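AlkD2 (Streptococcus mutans, PDB 6M9M) is of unknown function but belongs to the HEAT-like repeat family of DNA glycosylases and binds inosine-5'-monophosphate. Local coordinates at residues 74-79 with 112-117; 87-92 with 122-127; 129-134 with 165-170. All blocks are in the same frame, centred on the assembly; numbering follows the deposited sequence. Where two conformers were deposited one is given.

Contact 1 of 3, residues 74-79 with 112-117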
loop_
_atom_site.group_PDB
_atom_site.type_symbol
_atom_site.label_atom_id
_atom_site.label_comp_id
_atom_site.label_asym_id
_atom_site.label_seq_id
_atom_site.Cartn_x
_atom_site.Cartn_y
_atom_site.Cartn_z
ATOM N N PHE A 74 11.477 3.638 -7.050
ATOM C CA PHE A 74 10.851 2.972 -8.192
ATOM C C PHE A 74 9.434 2.503 -7.854
ATOM O O PHE A 74 8.514 2.636 -8.672
ATOM C CB PHE A 74 11.731 1.824 -8.655
ATOM C CG PHE A 74 11.332 1.221 -9.971
ATOM C CD1 PHE A 74 11.813 1.738 -11.155
ATOM C CD2 PHE A 74 10.491 0.130 -10.021
ATOM C CE1 PHE A 74 11.462 1.179 -12.377
ATOM C CE2 PHE A 74 10.140 -0.437 -11.247
ATOM C CZ PHE A 74 10.632 0.089 -12.419
ATOM N N MET A 75 9.230 1.986 -6.638
ATOM C CA MET A 75 7.883 1.651 -6.188
ATOM C C MET A 75 6.981 2.882 -6.192
ATOM O O MET A 75 5.854 2.853 -6.708
ATOM C CB MET A 75 7.944 1.067 -4.774
ATOM C CG MET A 75 8.557 -0.313 -4.640
ATOM S SD MET A 75 8.965 -0.771 -2.943
ATOM C CE MET A 75 7.416 -0.491 -2.100
ATOM N N ARG A 76 7.466 3.970 -5.596
ATOM C CA ARG A 76 6.675 5.186 -5.425
ATOM C C ARG A 76 6.264 5.781 -6.758
ATOM O O ARG A 76 5.118 6.207 -6.929
ATOM C CB ARG A 76 7.505 6.208 -4.641
ATOM C CG ARG A 76 6.762 7.472 -4.225
ATOM C CD ARG A 76 7.704 8.515 -3.631
ATOM N NE ARG A 76 8.582 9.025 -4.668
ATOM C CZ ARG A 76 9.766 9.593 -4.480
ATOM N NH1 ARG A 76 10.252 9.743 -3.262
ATOM N NH2 ARG A 76 10.457 9.995 -5.528
ATOM N N ASP A 77 7.190 5.828 -7.713
ATOM C CA ASP A 77 6.996 6.623 -8.910
ATOM C C ASP A 77 6.738 5.818 -10.174
ATOM O O ASP A 77 6.188 6.372 -11.123
ATOM C CB ASP A 77 8.228 7.502 -9.161
ATOM C CG ASP A 77 8.385 8.610 -8.147
ATOM O OD1 ASP A 77 7.442 8.865 -7.361
ATOM O OD2 ASP A 77 9.474 9.209 -8.135
ATOM N N GLU A 78 7.170 4.561 -10.243
ATOM C CA GLU A 78 7.023 3.756 -11.445
ATOM C C GLU A 78 6.021 2.621 -11.292
ATOM O O GLU A 78 5.145 2.485 -12.136
ATOM C CB GLU A 78 8.367 3.223 -11.947
ATOM C CG GLU A 78 9.448 4.274 -12.067
ATOM C CD GLU A 78 9.123 5.413 -13.020
ATOM O OE1 GLU A 78 8.208 5.282 -13.860
ATOM O OE2 GLU A 78 9.816 6.442 -12.934
ATOM N N VAL A 79 6.101 1.823 -10.221
ATOM C CA VAL A 79 5.104 0.769 -10.033
ATOM C C VAL A 79 3.715 1.392 -9.918
ATOM O O VAL A 79 2.713 0.792 -10.335
ATOM C CB VAL A 79 5.461 -0.118 -8.824
ATOM C CG1 VAL A 79 4.375 -1.163 -8.619
ATOM C CG2 VAL A 79 6.821 -0.777 -9.026
ATOM N N ASP A 112 4.358 10.076 4.988
ATOM C CA ASP A 112 3.846 11.405 4.667
ATOM C C ASP A 112 4.157 11.779 3.223
ATOM O O ASP A 112 3.336 12.398 2.541
ATOM C CB ASP A 112 4.411 12.417 5.671
ATOM C CG ASP A 112 3.830 12.220 7.069
ATOM O OD1 ASP A 112 2.726 11.649 7.156
ATOM O OD2 ASP A 112 4.461 12.610 8.074
ATOM N N GLU A 113 5.336 11.411 2.735
ATOM C CA GLU A 113 5.692 11.673 1.344
ATOM C C GLU A 113 4.749 10.959 0.382
ATOM O O GLU A 113 4.257 11.556 -0.580
ATOM C CB GLU A 113 7.138 11.231 1.149
ATOM C CG GLU A 113 7.724 11.362 -0.208
ATOM C CD GLU A 113 9.208 10.994 -0.169
ATOM O OE1 GLU A 113 9.539 9.813 -0.383
ATOM O OE2 GLU A 113 10.040 11.874 0.129
ATOM N N TRP A 114 4.456 9.682 0.633
ATOM C CA TRP A 114 3.563 8.958 -0.266
ATOM C C TRP A 114 2.146 9.522 -0.212
ATOM O O TRP A 114 1.479 9.627 -1.246
ATOM C CB TRP A 114 3.574 7.465 0.056
ATOM C CG TRP A 114 4.786 6.718 -0.441
ATOM C CD1 TRP A 114 6.101 7.066 -0.308
ATOM C CD2 TRP A 114 4.771 5.487 -1.173
ATOM N NE1 TRP A 114 6.902 6.120 -0.901
ATOM C CE2 TRP A 114 6.113 5.139 -1.439
ATOM C CE3 TRP A 114 3.751 4.648 -1.628
ATOM C CZ2 TRP A 114 6.459 3.984 -2.141
ATOM C CZ3 TRP A 114 4.092 3.494 -2.309
ATOM C CH2 TRP A 114 5.438 3.179 -2.575
ATOM N N LEU A 115 1.662 9.899 0.982
ATOM C CA LEU A 115 0.317 10.452 1.093
ATOM C C LEU A 115 0.169 11.787 0.366
ATOM O O LEU A 115 -0.956 12.155 0.003
ATOM C CB LEU A 115 -0.060 10.641 2.566
ATOM C CG LEU A 115 -0.236 9.396 3.417
ATOM C CD1 LEU A 115 -0.339 9.785 4.888
ATOM C CD2 LEU A 115 -1.459 8.617 2.983
ATOM N N LYS A 116 1.270 12.503 0.134
ATOM C CA LYS A 116 1.256 13.794 -0.545
ATOM C C LYS A 116 1.717 13.705 -1.997
ATOM O O LYS A 116 1.822 14.732 -2.670
ATOM C CB LYS A 116 2.107 14.801 0.234
ATOM C CG LYS A 116 1.511 15.154 1.593
ATOM C CD LYS A 116 2.388 16.092 2.394
ATOM C CE LYS A 116 1.866 16.230 3.820
ATOM N NZ LYS A 116 0.425 16.610 3.855
ATOM N N SER A 117 1.942 12.501 -2.508
ATOM C CA SER A 117 2.456 12.320 -3.853
ATOM C C SER A 117 1.445 12.727 -4.920
ATOM O O SER A 117 0.236 12.710 -4.710
ATOM C CB SER A 117 2.783 10.849 -4.099
ATOM O OG SER A 117 2.883 10.598 -5.492
HETATM O O HOH W 1 5.778 10.902 -5.416
#
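Arg76 NE donates to Asp77 OD1 over 2.9 Å in a nearly straight bond (173°), and the same oxygen accepts from a water that also pairs with Ser117 OG. Arg76 NH2 bonds Asp77 OD2, also at 2.9 Å, so Arg76 grips the carboxylate of the next residue side-on, through NE and NH2. Across the contact, Arg76 NH1 reaches Glu113 OE1 at 3.0 Å; this bond is weak, bent to 140°, although the oxygen lies at the edge of the guanidinium near its plane. Arg76 is thereby flanked by two carboxylates in one salt-bridge network, and the two straighter bonds to Asp77 probably do most to fix its rotation.

With CG anti to the backbone N (chi1 -173°), the aliphatic part of Arg76 runs over one face of Trp114. Its CG sits 3.8 Å from the centroid of the five-membered ring, a CH-pi contact, while CB lies 3.5 Å from Trp114 CZ2. Met75 adds CB at 3.9 Å from Trp114 CH2. Phe95 and Thr122 also meet this indole. A salt-bridge network beside the buried indole thus joins helix 69-79 to helix 108-115 within the helical stack of a HEAT-like repeat fold.

Contact 2 of 3, residues 87-92 with 122-127; sequences VQEVLA and TRRAAT
A bend at chi2 (-91°), after a CG placed anti to the backbone N, carries the otherwise extended Arg124 side chain across to helix 85-102, where Glu89, folded back at its own chi2, turns its carboxylate to meet it. The result is an end-on pair of hydrogen bonds: Arg124 NH1 to Glu89 OE1 at 3.1 Å and Arg124 NH2 to Glu89 OE2 at 2.9 Å. The two groups are far from coplanar, their planes standing 74° apart. NH1 accordingly meets OE1 from above the carboxylate plane, whereas NH2 approaches OE2 on its syn side with a modest tilt. Water takes a further bond from Arg124 NH1 and gives one to Gln88 O, tying the guanidinium to the backbone as well as to the acid. Tyr160, Val161 and Ser164 of helix 159-175 pack against the arginine.

Beside this polar pair the backbones come close at one point. Ala92 CA and Ala125 CA are 4.1 Å apart, consistent with the small size of both side chains; the short segment axes approach to 8.6 Å at a crossing angle of -56°. Ala92 CB rests against Ala125 O at 3.6 Å, while Leu91 CG covers Ala125 CB at 3.9 Å.

The side chain of Glu89 lies close to that of Trp85, an IMP-binding residue, and about 5 Å from the bound nucleotide. This is consistent with a second-shell position for the salt bridge beside the nucleotide pocket, set where two helices of the HEAT-like repeat array cross.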
loop_
_atom_site.group_PDB
_atom_site.type_symbol
_atom_site.label_atom_id
_atom_site.label_comp_id
_atom_site.label_asym_id
_atom_site.label_seq_id
_atom_site.Cartn_x
_atom_site.Cartn_y
_atom_site.Cartn_z
ATOM N N VAL A 87 -1.739 -5.713 -9.502
ATOM C CA VAL A 87 -0.400 -5.205 -9.202
ATOM C C VAL A 87 -0.487 -4.042 -8.221
ATOM O O VAL A 87 0.325 -3.936 -7.295
ATOM C CB VAL A 87 0.356 -4.819 -10.488
ATOM C CG1 VAL A 87 1.715 -4.231 -10.142
ATOM C CG2 VAL A 87 0.513 -6.020 -11.426
ATOM N N GLN A 88 -1.477 -3.158 -8.399
ATOM C CA GLN A 88 -1.659 -2.060 -7.444
ATOM C C GLN A 88 -1.913 -2.574 -6.027
ATOM O O GLN A 88 -1.410 -2.002 -5.057
ATOM C CB GLN A 88 -2.777 -1.124 -7.882
ATOM C CG GLN A 88 -2.482 -0.362 -9.145
ATOM C CD GLN A 88 -1.443 0.730 -8.976
ATOM O OE1 GLN A 88 -1.141 1.161 -7.863
ATOM N NE2 GLN A 88 -0.916 1.214 -10.091
ATOM N N GLU A 89 -2.680 -3.658 -5.881
ATOM C CA GLU A 89 -2.871 -4.211 -4.548
ATOM C C GLU A 89 -1.554 -4.706 -3.963
ATOM O O GLU A 89 -1.296 -4.529 -2.773
ATOM C CB GLU A 89 -3.886 -5.349 -4.566
ATOM C CG GLU A 89 -5.306 -4.921 -4.913
ATOM C CD GLU A 89 -5.937 -3.946 -3.904
ATOM O OE1 GLU A 89 -5.447 -3.800 -2.756
ATOM O OE2 GLU A 89 -6.927 -3.292 -4.268
ATOM N N VAL A 90 -0.692 -5.303 -4.786
ATOM C CA VAL A 90 0.610 -5.741 -4.286
ATOM C C VAL A 90 1.476 -4.545 -3.913
ATOM O O VAL A 90 2.224 -4.604 -2.938
ATOM C CB VAL A 90 1.300 -6.696 -5.274
ATOM C CG1 VAL A 90 2.665 -7.110 -4.742
ATOM C CG2 VAL A 90 0.435 -7.933 -5.457
ATOM N N LEU A 91 1.389 -3.433 -4.672
ATOM C CA LEU A 91 2.141 -2.228 -4.295
ATOM C C LEU A 91 1.805 -1.781 -2.873
ATOM O O LEU A 91 2.701 -1.397 -2.113
ATOM C CB LEU A 91 1.898 -1.094 -5.299
ATOM C CG LEU A 91 2.578 0.238 -4.986
ATOM C CD1 LEU A 91 4.093 0.109 -4.922
ATOM C CD2 LEU A 91 2.165 1.298 -6.000
ATOM N N ALA A 92 0.521 -1.801 -2.502
ATOM C CA ALA A 92 0.132 -1.442 -1.143
ATOM C C ALA A 92 0.797 -2.364 -0.126
ATOM O O ALA A 92 1.264 -1.907 0.927
ATOM C CB ALA A 92 -1.393 -1.486 -1.025
ATOM N N THR A 122 0.024 6.204 -5.737
ATOM C CA THR A 122 0.968 6.282 -4.625
ATOM C C THR A 122 0.234 6.605 -3.331
ATOM O O THR A 122 0.467 5.974 -2.297
ATOM C CB THR A 122 2.014 7.361 -4.927
ATOM O OG1 THR A 122 2.640 7.099 -6.196
ATOM C CG2 THR A 122 3.077 7.434 -3.830
ATOM N N ARG A 123 -0.678 7.578 -3.379
ATOM C CA ARG A 123 -1.431 7.951 -2.187
ATOM C C ARG A 123 -2.285 6.789 -1.700
ATOM O O ARG A 123 -2.323 6.500 -0.497
ATOM C CB ARG A 123 -2.315 9.165 -2.497
ATOM C CG ARG A 123 -1.536 10.389 -2.962
ATOM C CD ARG A 123 -2.326 11.676 -2.905
ATOM N NE ARG A 123 -3.528 11.714 -3.728
ATOM C CZ ARG A 123 -3.549 11.970 -5.029
ATOM N NH1 ARG A 123 -2.412 12.146 -5.701
ATOM N NH2 ARG A 123 -4.704 12.025 -5.656
ATOM N N ARG A 124 -2.949 6.087 -2.628
ATOM C CA ARG A 124 -3.806 4.970 -2.241
ATOM C C ARG A 124 -2.983 3.805 -1.709
ATOM O O ARG A 124 -3.420 3.111 -0.790
ATOM C CB ARG A 124 -4.674 4.532 -3.429
ATOM C CG ARG A 124 -5.820 3.574 -3.084
ATOM C CD ARG A 124 -5.403 2.113 -3.193
ATOM N NE ARG A 124 -6.565 1.240 -3.077
ATOM C CZ ARG A 124 -6.518 -0.090 -3.097
ATOM N NH1 ARG A 124 -5.352 -0.701 -3.213
ATOM N NH2 ARG A 124 -7.631 -0.799 -2.984
ATOM N N ALA A 125 -1.783 3.570 -2.259
ATOM C CA ALA A 125 -0.978 2.461 -1.757
ATOM C C ALA A 125 -0.652 2.646 -0.283
ATOM O O ALA A 125 -0.667 1.680 0.499
ATOM C CB ALA A 125 0.297 2.303 -2.571
ATOM N N ALA A 126 -0.366 3.884 0.124
ATOM C CA ALA A 126 -0.082 4.137 1.534
ATOM C C ALA A 126 -1.337 4.036 2.392
ATOM O O ALA A 126 -1.315 3.417 3.465
ATOM C CB ALA A 126 0.569 5.506 1.697
ATOM N N THR A 127 -2.440 4.648 1.952
ATOM C CA THR A 127 -3.649 4.600 2.768
ATOM C C THR A 127 -4.144 3.173 2.923
ATOM O O THR A 127 -4.520 2.757 4.023
ATOM C CB THR A 127 -4.761 5.504 2.209
ATOM O OG1 THR A 127 -5.156 5.081 0.898
ATOM C CG2 THR A 127 -4.316 6.970 2.187
HETATM O O HOH W 2 -2.702 0.185 -3.790
#

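Contact 3 of 3, residues 129-134 with 165-170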
loop_
_atom_site.group_PDB
_atom_site.type_symbol
_atom_site.label_atom_id
_atom_site.label_comp_id
_atom_site.label_asym_id
_atom_site.label_seq_id
_atom_site.Cartn_x
_atom_site.Cartn_y
_atom_site.Cartn_z
ATOM N N GLY A 129 -2.438 0.218 2.156
ATOM C CA GLY A 129 -1.467 -0.777 2.579
ATOM C C GLY A 129 -1.299 -0.875 4.078
ATOM O O GLY A 129 -1.001 -1.946 4.597
ATOM N N LEU A 130 -1.511 0.223 4.797
ATOM C CA LEU A 130 -1.380 0.224 6.247
ATOM C C LEU A 130 -2.662 -0.199 6.970
ATOM O O LEU A 130 -2.645 -0.337 8.200
ATOM C CB LEU A 130 -0.895 1.587 6.747
ATOM C CG LEU A 130 0.628 1.767 6.765
ATOM C CD1 LEU A 130 1.219 1.697 5.367
ATOM C CD2 LEU A 130 0.975 3.076 7.467
ATOM N N ARG A 131 -3.772 -0.420 6.258
ATOM C CA ARG A 131 -4.991 -0.860 6.941
ATOM C C ARG A 131 -4.768 -2.247 7.545
ATOM O O ARG A 131 -4.148 -3.115 6.914
ATOM C CB ARG A 131 -6.143 -0.929 5.939
ATOM C CG ARG A 131 -6.599 0.430 5.405
ATOM C CD ARG A 131 -7.707 0.276 4.369
ATOM N NE ARG A 131 -8.894 -0.283 5.000
ATOM C CZ ARG A 131 -9.934 -0.764 4.346
ATOM N NH1 ARG A 131 -9.948 -0.732 3.022
ATOM N NH2 ARG A 131 -10.960 -1.254 5.023
ATOM N N ILE A 132 -5.250 -2.478 8.771
ATOM C CA ILE A 132 -5.857 -1.509 9.684
ATOM C C ILE A 132 -4.744 -0.726 10.373
ATOM O O ILE A 132 -3.863 -1.317 11.008
ATOM C CB ILE A 132 -6.736 -2.268 10.708
ATOM C CG1 ILE A 132 -7.869 -2.979 9.969
ATOM C CG2 ILE A 132 -7.218 -1.314 11.779
ATOM C CD1 ILE A 132 -8.680 -3.967 10.821
ATOM N N TRP A 133 -4.746 0.602 10.247
ATOM C CA TRP A 133 -3.567 1.368 10.645
ATOM C C TRP A 133 -3.265 1.179 12.128
ATOM O O TRP A 133 -2.106 1.044 12.517
ATOM C CB TRP A 133 -3.744 2.855 10.368
ATOM C CG TRP A 133 -3.568 3.344 8.962
ATOM C CD1 TRP A 133 -4.220 2.919 7.830
ATOM C CD2 TRP A 133 -2.715 4.416 8.557
ATOM N NE1 TRP A 133 -3.814 3.672 6.742
ATOM C CE2 TRP A 133 -2.878 4.583 7.166
ATOM C CE3 TRP A 133 -1.819 5.249 9.234
ATOM C CZ2 TRP A 133 -2.194 5.552 6.453
ATOM C CZ3 TRP A 133 -1.134 6.209 8.519
ATOM C CH2 TRP A 133 -1.331 6.351 7.138
ATOM N N THR A 134 -4.299 1.175 12.968
ATOM C CA THR A 134 -4.125 1.102 14.413
ATOM C C THR A 134 -3.863 -0.313 14.919
ATOM O O THR A 134 -3.738 -0.494 16.127
ATOM C CB THR A 134 -5.319 1.752 15.104
ATOM O OG1 THR A 134 -6.534 1.278 14.516
ATOM C CG2 THR A 134 -5.254 3.254 14.958
ATOM N N VAL A 165 -9.526 5.967 2.012
ATOM C CA VAL A 165 -9.525 6.893 3.144
ATOM C C VAL A 165 -10.725 6.639 4.043
ATOM O O VAL A 165 -10.590 6.489 5.259
ATOM C CB VAL A 165 -9.522 8.342 2.619
ATOM C CG1 VAL A 165 -9.771 9.348 3.733
ATOM C CG2 VAL A 165 -8.217 8.656 1.919
ATOM N N GLY A 166 -11.919 6.607 3.459
ATOM C CA GLY A 166 -13.104 6.410 4.267
ATOM C C GLY A 166 -13.124 5.068 4.969
ATOM O O GLY A 166 -13.505 4.971 6.135
ATOM N N ASN A 167 -12.724 4.009 4.266
ATOM C CA ASN A 167 -12.690 2.692 4.888
ATOM C C ASN A 167 -11.573 2.559 5.912
ATOM O O ASN A 167 -11.737 1.822 6.891
ATOM C CB ASN A 167 -12.614 1.626 3.807
ATOM C CG ASN A 167 -13.953 1.419 3.120
ATOM O OD1 ASN A 167 -14.979 1.313 3.775
ATOM N ND2 ASN A 167 -13.951 1.420 1.806
ATOM N N ALA A 168 -10.450 3.271 5.727
ATOM C CA ALA A 168 -9.394 3.243 6.735
ATOM C C ALA A 168 -9.853 3.891 8.037
ATOM O O ALA A 168 -9.522 3.408 9.130
ATOM C CB ALA A 168 -8.128 3.901 6.193
ATOM N N LEU A 169 -10.632 4.972 7.945
ATOM C CA LEU A 169 -11.210 5.571 9.141
ATOM C C LEU A 169 -12.294 4.672 9.731
ATOM O O LEU A 169 -12.422 4.574 10.957
ATOM C CB LEU A 169 -11.770 6.957 8.821
ATOM C CG LEU A 169 -10.752 8.041 8.474
ATOM C CD1 LEU A 169 -11.456 9.273 7.929
ATOM C CD2 LEU A 169 -9.894 8.426 9.671
ATOM N N ARG A 170 -13.088 4.021 8.872
ATOM C CA ARG A 170 -14.093 3.063 9.332
ATOM C C ARG A 170 -13.452 1.944 10.141
ATOM O O ARG A 170 -13.969 1.571 11.204
ATOM C CB ARG A 170 -14.831 2.509 8.118
ATOM C CG ARG A 170 -16.080 1.701 8.395
ATOM C CD ARG A 170 -16.578 1.110 7.090
ATOM N NE ARG A 170 -17.821 0.345 7.107
ATOM C CZ ARG A 170 -19.002 0.798 6.680
ATOM N NH1 ARG A 170 -20.039 -0.015 6.673
ATOM N NH2 ARG A 170 -19.149 2.057 6.289
HETATM O O HOH W 3 -7.238 1.530 8.895
#
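From the loop after helix 120-129, Arg131 lays its guanidinium face over CB of Asn167 on helix 159-175, and so joins these two parts of the HEAT-like repeat fold. The touching atom, Asn167 CB, is 3.3 Å above the guanidinium plane and offset toward its rim; its nearest approach is to Arg131 NH2, at 3.5 Å. Although the guanidinium and amide planes are only 18° apart, the end of Asn167 leads away, so the contact rests on the methylene rather than on the amide group. Ala168 N lies over the same face, higher above the plane, at 3.9 Å.

Arg131 reaches this place with a chain that is extended as far as CD and then bends at chi3 (65°). Along the way, its CG passes 3.9 Å from Ala168 CB. No hydrogen bond joins the two segments directly; the polar end of Arg131 instead pairs with Asp171 through NE and with Glu128 through NH1, which probably keeps the guanidinium at its present tilt.

Trp133 approaches Ala168 from another direction. Its CD1 comes obliquely to Ala168 CB at 4.3 Å, and Trp133 NE1 is hydrogen-bonded to Thr127 O. The peptide bond between Arg131 and Ile132 is cis. One water completes the junction, accepting from Trp133 N at 3.0 Å and donating to Ala168 O at 3.0 Å.

From the N terminus, residues 74-79 come first and 87-92 next, before either finds its partner. Contact 1 then closes a 32-residue loop at 112-117, and contact 2 a 29-residue loop at 122-127; since their segments alternate, the two loops cross. Their centres are 9 Å apart, and Arg76 O meets Thr122 OG1 at 2.7 Å, a probable hydrogen bond. Contact 3 opens only afterwards, at 129-134, and closes 30 residues on at 165-170. It touches contact 2 where Ala92 CB packs on Gly129 CA at 3.7 Å. Together they tie together helices 69-79, 85-102, 108-115, 120-129 and 159-175 and the loop 129-134 of the repeat array.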